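PDB 5SWV: pentafunctional AROM polypeptide from Schizosaccharomyces pombe, which probably catalyses five central steps of the shikimate pathway in one polypeptide, of which this fragment holds the dehydroquinate dehydratase and shikimate dehydrogenase parts. Local coordinates for residues A[226-230]-A[231-235]; A[237-240]-A[241-245]; A[272-276]-A[277-281]. All blocks are in the same frame, centred on the assembly; numbering follows the deposited sequence.

Contact 1: A[226-230]-A[231-235]; sequences PSKAA and PGQLT
The flat amide of Gln233 meets the 226-230 segment through its oxygen, OE1. Gln233 OE1 accepts the backbone N-H of Ala229, N to OE1 2.7 Å, with the donor in the carbonyl plane, and the CB atoms of Lys228 and Ala229 both lie within 3.6 Å of this OE1. At the other end of the amide, NE2 bonds to Thr16 OG1, so both polar ends are engaged and the rotation of this buried group is fixed. The side chain reaches that far because CG stands anti to the backbone N (chi1 -172°) and the chain stays extended beyond it.

Between these residues the chain reverses in a type II beta turn from Ala230 to Gln233, closed by the bond from Gln233 N to Ala230 O at 3.2 Å. Pro231 suits the second position, since its ring holds phi near that required, and Gly232 suits the third, where phi is positive (96°). Lys228 runs its extended aliphatic chain past the Gln233 carbonyl, and water 1 joins the two: it donates to Gln233 O at 3.0 Å and accepts a weak bond from Lys228 NZ.

In related type I dehydroquinases a loop with this Pro-Gly-Gln sequence, following the eighth barrel strand, covers the substrate. The side-chain carbonyl of Gln233 stitches the loop to itself while NE2 ties it to the barrel, consistent with a loop that is ordered here.

Contact 2: A[237-240]-A[241-245]; sequences KQLN and EARVL
Side chains one turn apart meet along helix 236-245, the last helix of the dehydroquinase part, which follows barrel strand 218-220. Four regular i+4 to i bonds (N-H to C=O), from Glu241 N to Lys237 O through Val244 N to Asn240 O, join the segments.

On the buried side, Leu239 lies against Arg243: Leu239 CD2 lies above one face of the guanidinium, nearer its outer part than its centre, 3.6 Å from Arg243 NH1. Arg243 CG is anti to the carbonyl carbon (chi1 -76°) and the chain runs extended to NE, bringing the guanidinium there. Leucine supplies a greasy support that leaves the N-H groups at the edges for polar partners. At that edge, in plane, water 2 accepts from Arg243 NH1 at 2.8 Å and donates to Asn240 OD1 at 2.7 Å, while Arg243 NE bonds to Ile212 O. Asn240 turns its amide outward, ND2 bonding to Leu277 O. Toward solvent, Lys237 and Glu241 cross obliquely and form a long salt bridge, Lys237 NZ to Glu241 OE2 at 3.9 Å.

Around this helix, Leu239 and Ala242 pack on Ile212 of helix 208-213, while Leu239 touches Val220 and Arg243 Thr218 of strand 218-220.

Contact 3: A[272-276]-A[277-281]; sequences TAYEL and LGLPH
The carbonyl oxygen of Tyr274 is gripped by two backbone N-H groups from opposite faces of its plane. Leu279 N gives the straighter bond, 2.9 Å to Tyr274 O with an N-H...O angle of 167°, whereas Leu277 N, 3.2 Å from Tyr274 O, comes from well above the carbonyl plane. Leu277 N also makes a weak bond to Ala273 O, so the helical pattern frays here into a tighter turn. The bond from Leu279 is a 6-to-1 bond, as in a Schellman motif, at the end of helix 266-277, though the accompanying 5-to-2 bond is not made: Gly278 N stands 3.7 Å from Glu275 O. Gly278 suits its place because it takes up a positive phi that lets the chain turn back at this point.

Beyond the turn, the side chains draw the returning chain against the helix. His281 CB stands over the centre of the Tyr274 ring in a CH-pi contact, 3.6 Å from the ring centroid. The imidazole then turns its edge to the tyrosine face in an offset edge-to-face pair, the planes at 86° and the centroids 5.4 Å apart. With CG anti to the carbonyl carbon (chi1 -52°), the tyrosine ring swings toward the returning chain; the aromatic surface suits both the CH and the imidazole edge. Nearer the turn, Leu279 CB approaches Tyr274 CB at 4.1 Å, an apolar contact next to the carbonyl that accepts two hydrogen bonds.

The arrangement joins helix 266-277 to edge strand 282-285 of the shikimate dehydrogenase substrate-binding region. Phe512 of helix 500-516 touches Ala273, Tyr274 and Leu277, while His281 makes a further edge-to-face pair with Phe254 of strand 253-257.

The three contacts follow one another along the chain and pass from the dehydroquinase part into the shikimate dehydrogenase part. Contact 1, the turn-bearing loop, probably lies at the C-terminal mouth of the barrel by the dehydroquinase active site; it leads into the helix of contact 2, their centres about 15 Å apart, and Leu234 CD1 packs on Leu239 CD1 at 4.2 Å. Contacts 2 and 3, centres about 10 Å apart, form part of the interface between the two enzymes: Asn240 CB meets Gly278 O at 3.6 Å and Val244 CG2 packs on Pro280 CD at 3.7 Å. Contacts 1 and 3 stay about 7 Å apart at their nearest atoms. A triethylene glycol, probably from crystallisation, lies about 4 Å from the Pro231 side chain.

Contact 1: A[226-230]-A[231-235]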
loop_
_atom_site.group_PDB
_atom_site.type_symbol
_atom_site.label_atom_id
_atom_site.label_comp_id
_atom_site.label_asym_id
_atom_site.label_seq_id
_atom_site.Cartn_x
_atom_site.Cartn_y
_atom_site.Cartn_z
ATOM N N PRO A 226 9.079 17.040 -9.580
ATOM C CA PRO A 226 9.639 18.278 -10.110
ATOM C C PRO A 226 8.681 19.469 -10.111
ATOM O O PRO A 226 9.143 20.605 -10.062
ATOM C CB PRO A 226 10.063 17.898 -11.529
ATOM C CG PRO A 226 9.181 16.771 -11.888
ATOM C CD PRO A 226 8.968 16.004 -10.620
ATOM N N SER A 227 7.373 19.224 -10.148
ATOM C CA SER A 227 6.394 20.320 -10.218
ATOM C C SER A 227 5.002 19.830 -9.869
ATOM O O SER A 227 4.762 18.620 -9.850
ATOM C CB SER A 227 6.374 20.949 -11.627
ATOM O OG SER A 227 6.232 19.976 -12.652
ATOM N N LYS A 228 4.098 20.771 -9.590
ATOM C CA LYS A 228 2.684 20.452 -9.448
ATOM C C LYS A 228 2.127 20.160 -10.814
ATOM O O LYS A 228 2.536 20.771 -11.805
ATOM C CB LYS A 228 1.895 21.611 -8.861
ATOM C CG LYS A 228 2.282 21.962 -7.440
ATOM C CD LYS A 228 1.561 23.206 -6.959
ATOM C CE LYS A 228 2.211 23.720 -5.691
ATOM N NZ LYS A 228 1.422 24.854 -5.151
ATOM N N ALA A 229 1.188 19.226 -10.861
ATOM C CA ALA A 229 0.484 18.915 -12.097
ATOM C C ALA A 229 -0.460 20.041 -12.503
ATOM O O ALA A 229 -0.674 20.267 -13.682
ATOM C CB ALA A 229 -0.286 17.610 -11.954
ATOM N N ALA A 230 -1.043 20.720 -11.529
ATOM C CA ALA A 230 -1.922 21.845 -11.811
ATOM C C ALA A 230 -1.956 22.841 -10.640
ATOM O O ALA A 230 -1.659 22.469 -9.509
ATOM C CB ALA A 230 -3.317 21.331 -12.132
ATOM N N PRO A 231 -2.318 24.113 -10.920
ATOM C CA PRO A 231 -2.343 25.127 -9.868
ATOM C C PRO A 231 -3.269 24.739 -8.728
ATOM O O PRO A 231 -4.411 24.298 -8.960
ATOM C CB PRO A 231 -2.886 26.374 -10.578
ATOM C CG PRO A 231 -2.647 26.156 -12.019
ATOM C CD PRO A 231 -2.773 24.671 -12.212
ATOM N N GLY A 232 -2.768 24.896 -7.511
ATOM C CA GLY A 232 -3.560 24.651 -6.326
ATOM C C GLY A 232 -3.368 23.274 -5.757
ATOM O O GLY A 232 -3.946 22.952 -4.735
ATOM N N GLN A 233 -2.545 22.455 -6.390
ATOM C CA GLN A 233 -2.396 21.079 -5.956
ATOM C C GLN A 233 -1.678 21.004 -4.627
ATOM O O GLN A 233 -0.726 21.744 -4.391
ATOM C CB GLN A 233 -1.610 20.299 -6.982
ATOM C CG GLN A 233 -1.568 18.807 -6.720
ATOM C CD GLN A 233 -0.890 18.065 -7.851
ATOM O OE1 GLN A 233 -0.060 18.633 -8.580
ATOM N NE2 GLN A 233 -1.239 16.786 -8.011
ATOM N N LEU A 234 -2.138 20.079 -3.791
ATOM C CA LEU A 234 -1.621 19.866 -2.446
ATOM C C LEU A 234 -0.856 18.549 -2.326
ATOM O O LEU A 234 -1.083 17.634 -3.094
ATOM C CB LEU A 234 -2.794 19.827 -1.475
ATOM C CG LEU A 234 -3.625 21.101 -1.367
ATOM C CD1 LEU A 234 -4.860 20.877 -0.493
ATOM C CD2 LEU A 234 -2.773 22.252 -0.826
ATOM N N THR A 235 0.030 18.469 -1.340
ATOM C CA THR A 235 0.673 17.223 -0.975
ATOM C C THR A 235 -0.273 16.467 -0.053
ATOM O O THR A 235 -1.274 17.038 0.417
ATOM C CB THR A 235 2.045 17.422 -0.291
ATOM O OG1 THR A 235 1.896 18.095 0.964
ATOM C CG2 THR A 235 2.986 18.206 -1.172
HETATM O O HOH W 1 -1.431 24.584 -3.621
#

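Contact 2: A[237-240]-A[241-245]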
loop_
_atom_site.group_PDB
_atom_site.type_symbol
_atom_site.label_atom_id
_atom_site.label_comp_id
_atom_site.label_asym_id
_atom_site.label_seq_id
_atom_site.Cartn_x
_atom_site.Cartn_y
_atom_site.Cartn_z
ATOM N N LYS A 237 0.420 15.408 2.970
ATOM C CA LYS A 237 0.547 16.053 4.270
ATOM C C LYS A 237 -0.351 17.288 4.387
ATOM O O LYS A 237 -1.091 17.455 5.360
ATOM C CB LYS A 237 1.988 16.460 4.512
ATOM C CG LYS A 237 2.221 16.879 5.939
ATOM C CD LYS A 237 3.631 17.381 6.123
ATOM C CE LYS A 237 3.942 17.545 7.598
ATOM N NZ LYS A 237 4.878 18.677 7.813
ATOM N N GLN A 238 -0.263 18.143 3.381
ATOM C CA GLN A 238 -1.052 19.356 3.335
ATOM C C GLN A 238 -2.527 19.038 3.306
ATOM O O GLN A 238 -3.324 19.700 3.974
ATOM C CB GLN A 238 -0.702 20.165 2.093
ATOM C CG GLN A 238 0.686 20.788 2.107
ATOM C CD GLN A 238 0.971 21.575 0.830
ATOM O OE1 GLN A 238 0.927 21.048 -0.294
ATOM N NE2 GLN A 238 1.247 22.864 0.999
ATOM N N LEU A 239 -2.881 18.025 2.522
ATOM C CA LEU A 239 -4.275 17.646 2.344
ATOM C C LEU A 239 -4.900 17.223 3.651
ATOM O O LEU A 239 -6.017 17.615 3.938
ATOM C CB LEU A 239 -4.423 16.525 1.316
ATOM C CG LEU A 239 -5.861 16.076 0.992
ATOM C CD1 LEU A 239 -6.685 17.183 0.354
ATOM C CD2 LEU A 239 -5.848 14.855 0.077
ATOM N N ASN A 240 -4.183 16.418 4.428
ATOM C CA ASN A 240 -4.668 16.005 5.749
ATOM C C ASN A 240 -4.700 17.187 6.723
ATOM O O ASN A 240 -5.696 17.423 7.401
ATOM C CB ASN A 240 -3.794 14.895 6.320
ATOM C CG ASN A 240 -3.939 13.579 5.572
ATOM O OD1 ASN A 240 -5.026 13.227 5.108
ATOM N ND2 ASN A 240 -2.841 12.831 5.474
ATOM N N GLU A 241 -3.611 17.937 6.772
ATOM C CA GLU A 241 -3.576 19.131 7.585
ATOM C C GLU A 241 -4.777 20.046 7.354
ATOM O O GLU A 241 -5.370 20.551 8.300
ATOM C CB GLU A 241 -2.294 19.889 7.325
ATOM C CG GLU A 241 -1.114 19.276 8.029
ATOM C CD GLU A 241 0.196 19.966 7.685
ATOM O OE1 GLU A 241 0.275 20.645 6.624
ATOM O OE2 GLU A 241 1.161 19.814 8.482
ATOM N N ALA A 242 -5.134 20.241 6.094
ATOM C CA ALA A 242 -6.275 21.072 5.743
ATOM C C ALA A 242 -7.584 20.442 6.217
ATOM O O ALA A 242 -8.408 21.104 6.861
ATOM C CB ALA A 242 -6.316 21.296 4.242
ATOM N N ARG A 243 -7.757 19.155 5.918
ATOM C CA ARG A 243 -8.945 18.417 6.343
ATOM C C ARG A 243 -9.145 18.390 7.854
ATOM O O ARG A 243 -10.275 18.351 8.330
ATOM C CB ARG A 243 -8.915 16.998 5.783
ATOM C CG ARG A 243 -9.259 16.972 4.306
ATOM C CD ARG A 243 -9.055 15.616 3.663
ATOM N NE ARG A 243 -9.499 15.650 2.265
ATOM C CZ ARG A 243 -9.329 14.676 1.371
ATOM N NH1 ARG A 243 -8.719 13.533 1.698
ATOM N NH2 ARG A 243 -9.777 14.849 0.129
ATOM N N VAL A 244 -8.055 18.406 8.605
ATOM C CA VAL A 244 -8.159 18.471 10.050
ATOM C C VAL A 244 -8.634 19.855 10.464
ATOM O O VAL A 244 -9.529 19.983 11.305
ATOM C CB VAL A 244 -6.828 18.123 10.738
ATOM C CG1 VAL A 244 -6.890 18.399 12.243
ATOM C CG2 VAL A 244 -6.473 16.655 10.484
ATOM N N LEU A 245 -8.048 20.881 9.855
ATOM C CA LEU A 245 -8.368 22.265 10.199
ATOM C C LEU A 245 -9.786 22.664 9.839
ATOM O O LEU A 245 -10.378 23.455 10.559
ATOM C CB LEU A 245 -7.373 23.235 9.564
ATOM C CG LEU A 245 -5.990 23.236 10.227
ATOM C CD1 LEU A 245 -4.956 23.908 9.341
ATOM C CD2 LEU A 245 -6.013 23.893 11.602
HETATM O O HOH W 2 -7.327 12.428 3.908
#

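Contact 3: A[272-276]-A[277-281]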
loop_
_atom_site.group_PDB
_atom_site.type_symbol
_atom_site.label_atom_id
_atom_site.label_comp_id
_atom_site.label_asym_id
_atom_site.label_seq_id
_atom_site.Cartn_x
_atom_site.Cartn_y
_atom_site.Cartn_z
ATOM N N THR A 272 5.422 9.426 15.044
ATOM C CA THR A 272 6.173 9.819 13.859
ATOM C C THR A 272 5.307 9.721 12.620
ATOM O O THR A 272 5.307 10.632 11.819
ATOM C CB THR A 272 7.449 8.982 13.686
ATOM O OG1 THR A 272 8.236 9.093 14.870
ATOM C CG2 THR A 272 8.267 9.463 12.520
ATOM N N ALA A 273 4.552 8.647 12.460
ATOM C CA ALA A 273 3.701 8.511 11.274
ATOM C C ALA A 273 2.673 9.653 11.135
ATOM O O ALA A 273 2.472 10.167 10.029
ATOM C CB ALA A 273 3.000 7.163 11.273
ATOM N N TYR A 274 2.052 10.061 12.247
ATOM C CA TYR A 274 1.072 11.161 12.231
ATOM C C TYR A 274 1.711 12.457 11.747
ATOM O O TYR A 274 1.143 13.195 10.935
ATOM C CB TYR A 274 0.466 11.416 13.616
ATOM C CG TYR A 274 -0.115 10.207 14.322
ATOM C CD1 TYR A 274 -0.870 9.263 13.631
ATOM C CD2 TYR A 274 0.084 10.014 15.686
ATOM C CE1 TYR A 274 -1.382 8.154 14.267
ATOM C CE2 TYR A 274 -0.433 8.914 16.330
ATOM C CZ TYR A 274 -1.164 7.982 15.613
ATOM O OH TYR A 274 -1.702 6.887 16.250
ATOM N N GLU A 275 2.909 12.707 12.259
ATOM C CA GLU A 275 3.670 13.910 11.981
ATOM C C GLU A 275 4.052 14.001 10.517
ATOM O O GLU A 275 3.933 15.051 9.930
ATOM C CB GLU A 275 4.923 13.905 12.835
ATOM C CG GLU A 275 5.601 15.250 12.961
ATOM C CD GLU A 275 7.080 15.136 13.331
ATOM O OE1 GLU A 275 7.534 14.058 13.811
ATOM O OE2 GLU A 275 7.795 16.152 13.131
ATOM N N LEU A 276 4.500 12.894 9.936
ATOM C CA LEU A 276 4.827 12.822 8.506
ATOM C C LEU A 276 3.623 12.870 7.565
ATOM O O LEU A 276 3.781 13.182 6.406
ATOM C CB LEU A 276 5.640 11.561 8.208
ATOM C CG LEU A 276 7.032 11.498 8.876
ATOM C CD1 LEU A 276 7.547 10.062 8.956
ATOM C CD2 LEU A 276 8.039 12.388 8.154
ATOM N N LEU A 277 2.430 12.569 8.055
ATOM C CA LEU A 277 1.224 12.572 7.224
ATOM C C LEU A 277 0.218 13.676 7.536
ATOM O O LEU A 277 -0.847 13.733 6.900
ATOM C CB LEU A 277 0.555 11.204 7.327
ATOM C CG LEU A 277 1.228 10.246 6.352
ATOM C CD1 LEU A 277 1.654 8.981 7.042
ATOM C CD2 LEU A 277 0.302 9.979 5.181
ATOM N N GLY A 278 0.562 14.562 8.475
ATOM C CA GLY A 278 -0.256 15.731 8.774
ATOM C C GLY A 278 -1.502 15.392 9.561
ATOM O O GLY A 278 -2.512 16.090 9.446
ATOM N N LEU A 279 -1.424 14.336 10.371
ATOM C CA LEU A 279 -2.555 13.858 11.145
ATOM C C LEU A 279 -2.466 14.331 12.602
ATOM O O LEU A 279 -1.375 14.507 13.127
ATOM C CB LEU A 279 -2.624 12.321 11.085
ATOM C CG LEU A 279 -2.981 11.682 9.737
ATOM C CD1 LEU A 279 -3.080 10.176 9.911
ATOM C CD2 LEU A 279 -4.299 12.214 9.185
ATOM N N PRO A 280 -3.614 14.501 13.278
ATOM C CA PRO A 280 -3.637 15.098 14.611
ATOM C C PRO A 280 -3.781 14.089 15.736
ATOM O O PRO A 280 -4.254 14.451 16.803
ATOM C CB PRO A 280 -4.921 15.922 14.553
ATOM C CG PRO A 280 -5.852 15.025 13.786
ATOM C CD PRO A 280 -4.993 14.211 12.825
ATOM N N HIS A 281 -3.401 12.837 15.516
ATOM C CA HIS A 281 -3.768 11.765 16.440
ATOM C C HIS A 281 -2.745 11.674 17.574
ATOM O O HIS A 281 -1.694 12.315 17.526
ATOM C CB HIS A 281 -3.893 10.427 15.687
ATOM C CG HIS A 281 -4.853 10.442 14.521
ATOM N ND1 HIS A 281 -6.114 10.995 14.583
ATOM C CD2 HIS A 281 -4.738 9.934 13.269
ATOM C CE1 HIS A 281 -6.731 10.840 13.426
ATOM N NE2 HIS A 281 -5.917 10.197 12.609
#